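Local coordinates for protein serpin-ZX (Arabidopsis thaliana, PDB 3LE2) that inhibits proteases such as metacaspase-9 and RD21A by offering a reactive centre loop for cleavage and trapping the attacking enzyme, thereby restraining programmed cell death, at residues R275-P280 / I362-D367; M238-P243 / H368-V373; T188-F193 / K200-F205. All blocks are in the same frame, centred on the assembly; numbering follows the deposited sequence. Where two conformers were deposited one is given.

Contact 1. Residues R275-P280 / I362-D367; sequences REFKIP and IDFVAD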
loop_
_atom_site.group_PDB
_atom_site.type_symbol
_atom_site.label_atom_id
_atom_site.label_comp_id
_atom_site.label_asym_id
_atom_site.label_seq_id
_atom_site.Cartn_x
_atom_site.Cartn_y
_atom_site.Cartn_z
ATOM N N ARG A 275 -21.211 8.025 -19.688
ATOM C CA ARG A 275 -22.290 8.998 -19.645
ATOM C C ARG A 275 -22.180 9.811 -18.349
ATOM O O ARG A 275 -21.761 10.968 -18.356
ATOM C CB ARG A 275 -23.656 8.325 -19.776
ATOM C CG ARG A 275 -24.786 9.235 -19.343
ATOM C CD ARG A 275 -26.128 8.755 -19.823
ATOM N NE ARG A 275 -26.496 7.461 -19.271
ATOM C CZ ARG A 275 -27.218 7.291 -18.171
ATOM N NH1 ARG A 275 -27.643 8.342 -17.479
ATOM N NH2 ARG A 275 -27.509 6.062 -17.761
ATOM N N GLU A 276 -22.542 9.197 -17.233
ATOM C CA GLU A 276 -22.303 9.809 -15.936
ATOM C C GLU A 276 -21.002 9.303 -15.330
ATOM O O GLU A 276 -20.786 8.094 -15.228
ATOM C CB GLU A 276 -23.465 9.533 -14.992
ATOM C CG GLU A 276 -24.441 10.672 -14.910
ATOM C CD GLU A 276 -25.003 10.813 -13.516
ATOM O OE1 GLU A 276 -24.448 11.611 -12.724
ATOM O OE2 GLU A 276 -25.987 10.106 -13.207
ATOM N N PHE A 277 -20.146 10.240 -14.932
ATOM C CA PHE A 277 -18.816 9.920 -14.419
ATOM C C PHE A 277 -18.424 10.823 -13.252
ATOM O O PHE A 277 -18.102 11.992 -13.454
ATOM C CB PHE A 277 -17.779 10.060 -15.528
ATOM C CG PHE A 277 -16.402 9.645 -15.121
ATOM C CD1 PHE A 277 -16.139 8.337 -14.762
ATOM C CD2 PHE A 277 -15.369 10.558 -15.108
ATOM C CE1 PHE A 277 -14.870 7.949 -14.382
ATOM C CE2 PHE A 277 -14.099 10.180 -14.733
ATOM C CZ PHE A 277 -13.846 8.874 -14.372
ATOM N N LYS A 278 -18.444 10.280 -12.037
ATOM C CA LYS A 278 -18.184 11.094 -10.850
ATOM C C LYS A 278 -17.195 10.450 -9.885
ATOM O O LYS A 278 -17.418 9.339 -9.403
ATOM C CB LYS A 278 -19.491 11.402 -10.122
ATOM C CG LYS A 278 -20.470 12.241 -10.923
ATOM C CD LYS A 278 -19.940 13.647 -11.162
ATOM C CE LYS A 278 -20.877 14.443 -12.062
ATOM N NZ LYS A 278 -22.268 14.477 -11.519
ATOM N N ILE A 279 -16.123 11.178 -9.589
ATOM C CA ILE A 279 -15.088 10.715 -8.668
ATOM C C ILE A 279 -14.910 11.690 -7.489
ATOM O O ILE A 279 -14.548 12.855 -7.687
ATOM C CB ILE A 279 -13.738 10.564 -9.408
ATOM C CG1 ILE A 279 -13.909 9.673 -10.629
ATOM C CG2 ILE A 279 -12.684 9.964 -8.504
ATOM C CD1 ILE A 279 -14.453 8.299 -10.285
ATOM N N PRO A 280 -15.150 11.221 -6.251
ATOM C CA PRO A 280 -14.945 12.149 -5.131
ATOM C C PRO A 280 -13.479 12.469 -4.925
ATOM O O PRO A 280 -12.636 11.572 -5.059
ATOM C CB PRO A 280 -15.457 11.353 -3.929
ATOM C CG PRO A 280 -15.275 9.921 -4.324
ATOM C CD PRO A 280 -15.624 9.903 -5.793
ATOM N N ILE A 362 -21.402 4.050 -20.540
ATOM C CA ILE A 362 -21.378 3.423 -19.235
ATOM C C ILE A 362 -21.267 4.492 -18.156
ATOM O O ILE A 362 -20.732 5.574 -18.397
ATOM C CB ILE A 362 -20.191 2.437 -19.136
ATOM C CG1 ILE A 362 -20.463 1.353 -18.110
ATOM C CG2 ILE A 362 -18.902 3.155 -18.790
ATOM C CD1 ILE A 362 -19.293 0.438 -17.938
ATOM N N ASP A 363 -21.805 4.198 -16.977
ATOM C CA ASP A 363 -21.671 5.099 -15.834
ATOM C C ASP A 363 -20.666 4.556 -14.830
ATOM O O ASP A 363 -20.567 3.344 -14.607
ATOM C CB ASP A 363 -23.011 5.330 -15.123
ATOM C CG ASP A 363 -24.001 6.118 -15.970
ATOM O OD1 ASP A 363 -23.572 6.848 -16.885
ATOM O OD2 ASP A 363 -25.216 6.004 -15.715
ATOM N N PHE A 364 -19.909 5.468 -14.240
ATOM C CA PHE A 364 -19.099 5.141 -13.095
ATOM C C PHE A 364 -19.261 6.314 -12.124
ATOM O O PHE A 364 -18.601 7.344 -12.254
ATOM C CB PHE A 364 -17.640 4.932 -13.500
ATOM C CG PHE A 364 -16.788 4.358 -12.404
ATOM C CD1 PHE A 364 -16.583 2.990 -12.311
ATOM C CD2 PHE A 364 -16.208 5.187 -11.452
ATOM C CE1 PHE A 364 -15.812 2.451 -11.292
ATOM C CE2 PHE A 364 -15.427 4.664 -10.431
ATOM C CZ PHE A 364 -15.231 3.290 -10.353
ATOM N N VAL A 365 -20.178 6.168 -11.177
ATOM C CA VAL A 365 -20.473 7.245 -10.233
ATOM C C VAL A 365 -20.149 6.791 -8.816
ATOM O O VAL A 365 -20.883 6.011 -8.219
ATOM C CB VAL A 365 -21.942 7.698 -10.338
ATOM C CG1 VAL A 365 -22.270 8.745 -9.256
ATOM C CG2 VAL A 365 -22.219 8.244 -11.738
ATOM N N ALA A 366 -19.026 7.261 -8.295
ATOM C CA ALA A 366 -18.511 6.726 -7.047
ATOM C C ALA A 366 -19.036 7.534 -5.868
ATOM O O ALA A 366 -18.273 8.169 -5.137
ATOM C CB ALA A 366 -16.997 6.726 -7.064
ATOM N N ASP A 367 -20.351 7.512 -5.696
ATOM C CA ASP A 367 -20.985 8.262 -4.633
ATOM C C ASP A 367 -21.242 7.367 -3.435
ATOM O O ASP A 367 -22.141 7.623 -2.638
ATOM C CB ASP A 367 -22.295 8.860 -5.133
ATOM C CG ASP A 367 -23.299 7.802 -5.524
ATOM O OD1 ASP A 367 -22.936 6.606 -5.554
ATOM O OD2 ASP A 367 -24.459 8.161 -5.805
#

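Contact 2. Residues M238-P243 / H368-V373; sequences MYFYLP and HPFLLV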
loop_
_atom_site.group_PDB
_atom_site.type_symbol
_atom_site.label_atom_id
_atom_site.label_comp_id
_atom_site.label_asym_id
_atom_site.label_seq_id
_atom_site.Cartn_x
_atom_site.Cartn_y
_atom_site.Cartn_z
ATOM N N MET A 238 -4.053 3.922 -10.593
ATOM C CA MET A 238 -4.913 3.724 -9.436
ATOM C C MET A 238 -6.188 3.081 -9.933
ATOM O O MET A 238 -6.746 3.480 -10.955
ATOM C CB MET A 238 -5.207 5.048 -8.693
ATOM C CG MET A 238 -6.228 4.907 -7.543
ATOM S SD MET A 238 -6.572 6.434 -6.642
ATOM C CE MET A 238 -5.118 6.524 -5.588
ATOM N N TYR A 239 -6.632 2.062 -9.219
ATOM C CA TYR A 239 -7.835 1.361 -9.593
ATOM C C TYR A 239 -8.894 1.563 -8.527
ATOM O O TYR A 239 -8.593 1.558 -7.317
ATOM C CB TYR A 239 -7.533 -0.128 -9.815
ATOM C CG TYR A 239 -6.609 -0.344 -10.995
ATOM C CD1 TYR A 239 -7.088 -0.297 -12.301
ATOM C CD2 TYR A 239 -5.254 -0.551 -10.799
ATOM C CE1 TYR A 239 -6.233 -0.456 -13.383
ATOM C CE2 TYR A 239 -4.404 -0.727 -11.859
ATOM C CZ TYR A 239 -4.890 -0.682 -13.152
ATOM O OH TYR A 239 -4.007 -0.862 -14.186
ATOM N N PHE A 240 -10.125 1.762 -8.995
ATOM C CA PHE A 240 -11.286 1.957 -8.133
ATOM C C PHE A 240 -12.226 0.784 -8.338
ATOM O O PHE A 240 -12.612 0.500 -9.468
ATOM C CB PHE A 240 -12.021 3.246 -8.498
ATOM C CG PHE A 240 -11.184 4.488 -8.361
ATOM C CD1 PHE A 240 -11.441 5.401 -7.357
ATOM C CD2 PHE A 240 -10.141 4.742 -9.243
ATOM C CE1 PHE A 240 -10.680 6.543 -7.224
ATOM C CE2 PHE A 240 -9.375 5.880 -9.117
ATOM C CZ PHE A 240 -9.645 6.782 -8.104
ATOM N N TYR A 241 -12.570 0.108 -7.244
ATOM C CA TYR A 241 -13.480 -1.021 -7.286
ATOM C C TYR A 241 -14.774 -0.628 -6.605
ATOM O O TYR A 241 -14.839 -0.524 -5.375
ATOM C CB TYR A 241 -12.862 -2.258 -6.631
ATOM C CG TYR A 241 -11.500 -2.588 -7.193
ATOM C CD1 TYR A 241 -11.316 -3.654 -8.090
ATOM C CD2 TYR A 241 -10.390 -1.830 -6.837
ATOM C CE1 TYR A 241 -10.048 -3.947 -8.611
ATOM C CE2 TYR A 241 -9.129 -2.111 -7.345
ATOM C CZ TYR A 241 -8.958 -3.161 -8.225
ATOM O OH TYR A 241 -7.692 -3.401 -8.705
ATOM N N LEU A 242 -15.800 -0.427 -7.428
ATOM C CA LEU A 242 -17.059 0.163 -7.010
ATOM C C LEU A 242 -18.226 -0.835 -7.031
ATOM O O LEU A 242 -18.717 -1.199 -8.089
ATOM C CB LEU A 242 -17.365 1.344 -7.928
ATOM C CG LEU A 242 -18.549 2.257 -7.616
ATOM C CD1 LEU A 242 -18.305 3.011 -6.324
ATOM C CD2 LEU A 242 -18.786 3.228 -8.771
ATOM N N PRO A 243 -18.686 -1.271 -5.848
ATOM C CA PRO A 243 -19.854 -2.154 -5.779
ATOM C C PRO A 243 -21.057 -1.470 -6.406
ATOM O O PRO A 243 -21.133 -0.245 -6.357
ATOM C CB PRO A 243 -20.104 -2.291 -4.277
ATOM C CG PRO A 243 -18.829 -1.893 -3.626
ATOM C CD PRO A 243 -18.220 -0.864 -4.514
ATOM N N HIS A 368 -20.459 6.301 -3.323
ATOM C CA HIS A 368 -20.539 5.417 -2.170
ATOM C C HIS A 368 -19.206 4.686 -2.037
ATOM O O HIS A 368 -18.362 4.801 -2.918
ATOM C CB HIS A 368 -21.720 4.454 -2.296
ATOM C CG HIS A 368 -21.759 3.712 -3.593
ATOM N ND1 HIS A 368 -22.159 4.299 -4.776
ATOM C CD2 HIS A 368 -21.462 2.423 -3.894
ATOM C CE1 HIS A 368 -22.100 3.410 -5.751
ATOM N NE2 HIS A 368 -21.682 2.263 -5.243
ATOM N N PRO A 369 -18.994 3.971 -0.919
ATOM C CA PRO A 369 -17.681 3.368 -0.640
ATOM C C PRO A 369 -17.148 2.403 -1.699
ATOM O O PRO A 369 -17.867 1.555 -2.221
ATOM C CB PRO A 369 -17.905 2.645 0.688
ATOM C CG PRO A 369 -18.943 3.495 1.360
ATOM C CD PRO A 369 -19.886 3.883 0.246
ATOM N N PHE A 370 -15.860 2.550 -1.985
ATOM C CA PHE A 370 -15.183 1.760 -2.993
ATOM C C PHE A 370 -13.806 1.370 -2.487
ATOM O O PHE A 370 -13.297 1.980 -1.542
ATOM C CB PHE A 370 -15.072 2.542 -4.308
ATOM C CG PHE A 370 -14.522 3.954 -4.160
ATOM C CD1 PHE A 370 -15.372 5.024 -3.912
ATOM C CD2 PHE A 370 -13.172 4.213 -4.335
ATOM C CE1 PHE A 370 -14.880 6.334 -3.796
ATOM C CE2 PHE A 370 -12.669 5.521 -4.222
ATOM C CZ PHE A 370 -13.529 6.583 -3.957
ATOM N N LEU A 371 -13.221 0.341 -3.097
ATOM C CA LEU A 371 -11.853 -0.036 -2.789
ATOM C C LEU A 371 -10.907 0.701 -3.700
ATOM O O LEU A 371 -11.298 1.182 -4.761
ATOM C CB LEU A 371 -11.622 -1.534 -2.970
ATOM C CG LEU A 371 -12.191 -2.443 -1.891
ATOM C CD1 LEU A 371 -11.977 -3.891 -2.278
ATOM C CD2 LEU A 371 -11.545 -2.120 -0.535
ATOM N N LEU A 372 -9.656 0.797 -3.259
ATOM C CA LEU A 372 -8.593 1.466 -3.992
ATOM C C LEU A 372 -7.391 0.552 -4.068
ATOM O O LEU A 372 -7.042 -0.104 -3.084
ATOM C CB LEU A 372 -8.147 2.733 -3.257
ATOM C CG LEU A 372 -9.045 3.962 -3.235
ATOM C CD1 LEU A 372 -8.332 5.073 -2.476
ATOM C CD2 LEU A 372 -9.373 4.383 -4.651
ATOM N N VAL A 373 -6.739 0.535 -5.226
ATOM C CA VAL A 373 -5.483 -0.194 -5.394
ATOM C C VAL A 373 -4.525 0.608 -6.293
ATOM O O VAL A 373 -4.912 1.086 -7.356
ATOM C CB VAL A 373 -5.712 -1.617 -5.982
ATOM C CG1 VAL A 373 -4.384 -2.319 -6.247
ATOM C CG2 VAL A 373 -6.583 -2.453 -5.043
#

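Contact 3. Residues T188-F193 / K200-F205; sequences TQEGEF and KVTAPF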
loop_
_atom_site.group_PDB
_atom_site.type_symbol
_atom_site.label_atom_id
_atom_site.label_comp_id
_atom_site.label_asym_id
_atom_site.label_seq_id
_atom_site.Cartn_x
_atom_site.Cartn_y
_atom_site.Cartn_z
ATOM N N THR A 188 -15.591 20.303 -11.258
ATOM C CA THR A 188 -15.826 19.759 -9.932
ATOM C C THR A 188 -17.033 20.448 -9.296
ATOM O O THR A 188 -17.126 21.673 -9.308
ATOM C CB THR A 188 -14.598 19.950 -9.046
ATOM O OG1 THR A 188 -13.457 19.377 -9.694
ATOM C CG2 THR A 188 -14.811 19.304 -7.680
ATOM N N GLN A 189 -17.955 19.660 -8.750
ATOM C CA GLN A 189 -19.167 20.202 -8.147
ATOM C C GLN A 189 -19.498 19.419 -6.885
ATOM O O GLN A 189 -19.076 18.274 -6.737
ATOM C CB GLN A 189 -20.342 20.126 -9.134
ATOM C CG GLN A 189 -20.145 20.935 -10.428
ATOM C CD GLN A 189 -20.067 22.451 -10.196
ATOM O OE1 GLN A 189 -20.736 22.997 -9.311
ATOM N NE2 GLN A 189 -19.253 23.133 -11.002
ATOM N N GLU A 190 -20.243 20.032 -5.972
ATOM C CA GLU A 190 -20.677 19.340 -4.761
ATOM C C GLU A 190 -21.695 18.259 -5.117
ATOM O O GLU A 190 -22.394 18.364 -6.128
ATOM C CB GLU A 190 -21.271 20.323 -3.740
ATOM C CG GLU A 190 -20.300 21.399 -3.269
ATOM C CD GLU A 190 -19.030 20.828 -2.651
ATOM O OE1 GLU A 190 -19.064 20.381 -1.483
ATOM O OE2 GLU A 190 -17.986 20.839 -3.335
ATOM N N GLY A 191 -21.765 17.214 -4.291
ATOM C CA GLY A 191 -22.649 16.083 -4.537
ATOM C C GLY A 191 -22.770 15.189 -3.313
ATOM O O GLY A 191 -21.984 15.299 -2.385
ATOM N N GLU A 192 -23.751 14.297 -3.309
ATOM C CA GLU A 192 -23.996 13.441 -2.152
ATOM C C GLU A 192 -23.186 12.141 -2.167
ATOM O O GLU A 192 -23.226 11.376 -3.133
ATOM C CB GLU A 192 -25.494 13.125 -2.029
ATOM C CG GLU A 192 -26.364 14.362 -1.746
ATOM C CD GLU A 192 -25.850 15.213 -0.571
ATOM O OE1 GLU A 192 -25.990 14.778 0.596
ATOM O OE2 GLU A 192 -25.315 16.324 -0.806
ATOM N N PHE A 193 -22.453 11.897 -1.086
ATOM C CA PHE A 193 -21.799 10.611 -0.882
ATOM C C PHE A 193 -22.615 9.826 0.147
ATOM O O PHE A 193 -23.016 10.366 1.180
ATOM C CB PHE A 193 -20.354 10.806 -0.406
ATOM C CG PHE A 193 -19.567 9.526 -0.309
ATOM C CD1 PHE A 193 -18.760 9.108 -1.357
ATOM C CD2 PHE A 193 -19.641 8.738 0.826
ATOM C CE1 PHE A 193 -18.050 7.937 -1.267
ATOM C CE2 PHE A 193 -18.931 7.562 0.921
ATOM C CZ PHE A 193 -18.137 7.158 -0.123
ATOM N N LYS A 200 -26.011 10.494 4.423
ATOM C CA LYS A 200 -25.349 11.070 3.262
ATOM C C LYS A 200 -24.564 12.308 3.714
ATOM O O LYS A 200 -24.856 12.877 4.768
ATOM C CB LYS A 200 -26.377 11.480 2.193
ATOM C CG LYS A 200 -27.262 10.361 1.649
ATOM C CD LYS A 200 -28.465 10.081 2.548
ATOM C CE LYS A 200 -29.560 9.279 1.820
ATOM N NZ LYS A 200 -29.144 7.906 1.379
ATOM N N VAL A 201 -23.583 12.719 2.910
ATOM C CA VAL A 201 -22.793 13.926 3.161
ATOM C C VAL A 201 -22.457 14.608 1.839
ATOM O O VAL A 201 -22.354 13.944 0.808
ATOM C CB VAL A 201 -21.476 13.619 3.905
ATOM C CG1 VAL A 201 -21.757 13.232 5.357
ATOM C CG2 VAL A 201 -20.672 12.529 3.171
ATOM N N THR A 202 -22.290 15.928 1.864
ATOM C CA THR A 202 -22.014 16.684 0.644
ATOM C C THR A 202 -20.513 16.834 0.432
ATOM O O THR A 202 -19.791 17.266 1.330
ATOM C CB THR A 202 -22.666 18.079 0.686
ATOM O OG1 THR A 202 -24.086 17.932 0.793
ATOM C CG2 THR A 202 -22.349 18.853 -0.579
ATOM N N ALA A 203 -20.044 16.486 -0.759
ATOM C CA ALA A 203 -18.613 16.450 -1.025
ATOM C C ALA A 203 -18.288 16.813 -2.483
ATOM O O ALA A 203 -19.134 16.666 -3.369
ATOM C CB ALA A 203 -18.058 15.063 -0.670
ATOM N N PRO A 204 -17.064 17.307 -2.731
ATOM C CA PRO A 204 -16.611 17.621 -4.093
ATOM C C PRO A 204 -16.393 16.355 -4.945
ATOM O O PRO A 204 -15.564 15.507 -4.603
ATOM C CB PRO A 204 -15.262 18.337 -3.877
ATOM C CG PRO A 204 -15.077 18.467 -2.388
ATOM C CD PRO A 204 -16.022 17.547 -1.715
ATOM N N PHE A 205 -17.139 16.233 -6.037
ATOM C CA PHE A 205 -16.943 15.168 -7.008
ATOM C C PHE A 205 -16.339 15.720 -8.294
ATOM O O PHE A 205 -16.891 16.645 -8.894
ATOM C CB PHE A 205 -18.272 14.504 -7.358
ATOM C CG PHE A 205 -18.771 13.529 -6.324
ATOM C CD1 PHE A 205 -18.395 12.195 -6.372
ATOM C CD2 PHE A 205 -19.642 13.939 -5.326
ATOM C CE1 PHE A 205 -18.870 11.286 -5.452
ATOM C CE2 PHE A 205 -20.122 13.028 -4.384
ATOM C CZ PHE A 205 -19.733 11.699 -4.449
HETATM O O HOH W 1 -17.893 19.732 0.640
#

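Contact 1. Residues R275-P280 / I362-D367
Asp363 and Glu276 meet where two strands of serpin sheet C run parallel, one of them being the strand that takes over as the reactive centre loop ends. Backbone bonds hold the ladder. Arg275 N gives to Ile362 O, Phe364 N to Glu276 O and Lys278 N to Phe364 O; the last rung, Ala366 N to Lys278 O at 2.9 Å, is almost straight (171°), just where Ala366 bends the chain into an inverse gamma turn.

The polar side-chain contacts gather round the Asp363 carboxylate. Its OD1 accepts the N-H of Glu276 at 2.6 Å, approached from above the carboxylate plane. OD2 sits over one face of the Arg275 guanidinium, 3.1 Å from NH2, in a salt bridge of charge alone, since no N-H points at the oxygen. The two planes are 67° apart. Arg275 gets there by a bend at CG-CD (chi3 63°), which folds the guanidinium back so that one face meets the aspartate.

Apolar contacts differ by face. Phe277 and Phe364 share one that packs on Leu223 of the neighbouring sheet B; Ile279 CD1 touches the edge of the Phe364 ring, 3.8 Å from CD2. On the other face, Val365 CG2 rests 3.7 Å from Glu276 CB, while its second methyl, CG1, lies 3.9 Å from Lys278 CB.

Contact 2. Residues M238-P243 / H368-V373
His368 NE2 donates to Pro243 O at 2.8 Å, just beyond the end of an antiparallel strand pair in serpin sheet B. The bond is nearly straight (168°), with the oxygen lying in the imidazole plane. The His368 ring is brought there by a chi1 of 52°, which sets CG between the backbone N and the carbonyl carbon. Further along, two hydrogen-bonded pairs zip the strands together. Tyr239 and Val373 exchange two backbone bonds, the shorter being Tyr239 N to Val373 O at 2.7 Å; Tyr241 and Leu371 do the same.

Packing builds outward from this frame. Leu242 CD1 lies over one face of the His368 ring in a CH-pi contact, 3.9 Å from its centroid, so the imidazole is gripped both in its plane and from above. The same methyl also reaches Phe370 CB. Phe240 and Phe370 lie side by side and point the same way, their ring planes at 42° to each other. CE2 of Phe370 comes to the edge of the Phe240 ring, 3.4 Å from CD1. In the conformer described, Leu372 lays CD2 over a face of Phe240, a contact left doubtful by a second conformer.

On the opposite face of the sheet, Tyr241 CE2 presses on Val373 CG2 at 3.4 Å while Leu371 packs CB to CB with the same tyrosine. Tyr239 OH bonds to Asn377 OD1, and an acetate ion, probably from the crystallisation liquor, sits about 3 Å from this side chain.

Strands 220-226 and 382-388 flank the pair by backbone bonds. Helix 249-258 packs on Leu371, whereas Phe370 and Leu372 face Phe282 of strand 277-289.

Contact 3. Residues T188-F193 / K200-F205
Phe205 and Gly191 make the tight centre of this beta hairpin, which belongs to serpin sheet C. Gly191 leaves room for the Phe205 ring to lie against the opposite backbone: CD2 is 3.8 Å from Gly191 CA, and Gly191 O meets the ring at its edge, in plane, 3.6 Å from CE2. Farther along the same face, Phe205 CZ comes to the edge of the Phe193 ring, and Phe193 CB touches Val201 CG2. The backbone ladder is complete at both ends. Phe193 pairs with Val201 and Gln189 with Phe205, each by two bonds, the straightest being Phe193 N to Val201 O at 173°. In the middle, Ala203 N gives a good bond to Gly191 O, but the return from Gly191 N to Ala203 O is weak. The strands twist strongly, their directions 139° apart.

The other face is looser and carries charged side chains. Thr202 OG1 donates to Glu192 OE2 at 2.6 Å, meeting the syn lone pair of that oxygen; a bend at CB-CG (chi2 -50°) carries the carboxylate back across to the threonine. Glu190 brings its carboxylate against Pro204, OE2 lying 3.7 Å from Pro204 CB, and Glu190 CB meets Thr202 CG2. A water links the two strands on this face, donating to Glu190 OE1 and to Thr202 O.

Strand 277-289 runs next to strand 200-207, putting Lys278 and Pro280 against Phe205. Phe193 packs on Pro369 and Pro391, and Thr188 OG1 is hydrogen-bonded to Glu337.

Overall arrangement
Contacts 1 and 3 share sheet C, where strand 277-289 lies beside strand 200-207; their centres are about 12 Å apart. Ala366 O touches Phe205 CE1 at 3.2 Å across them. Contact 2, in sheet B, is also about 12 Å from contact 1, centre to centre, and the two sheets are tied by packing such as Phe364 CZ on Phe240 CB at 3.7 Å. Contacts 2 and 3 are about 17 Å apart between centres, yet Phe193 CZ still reaches His368 C, 3.3 Å away. The end of the reactive centre loop forms strand 361-365 of sheet C, and after a short turn the chain continues as strand 370-376 of sheet B; the Arg353-Gly354 reactive bond lies away from all three.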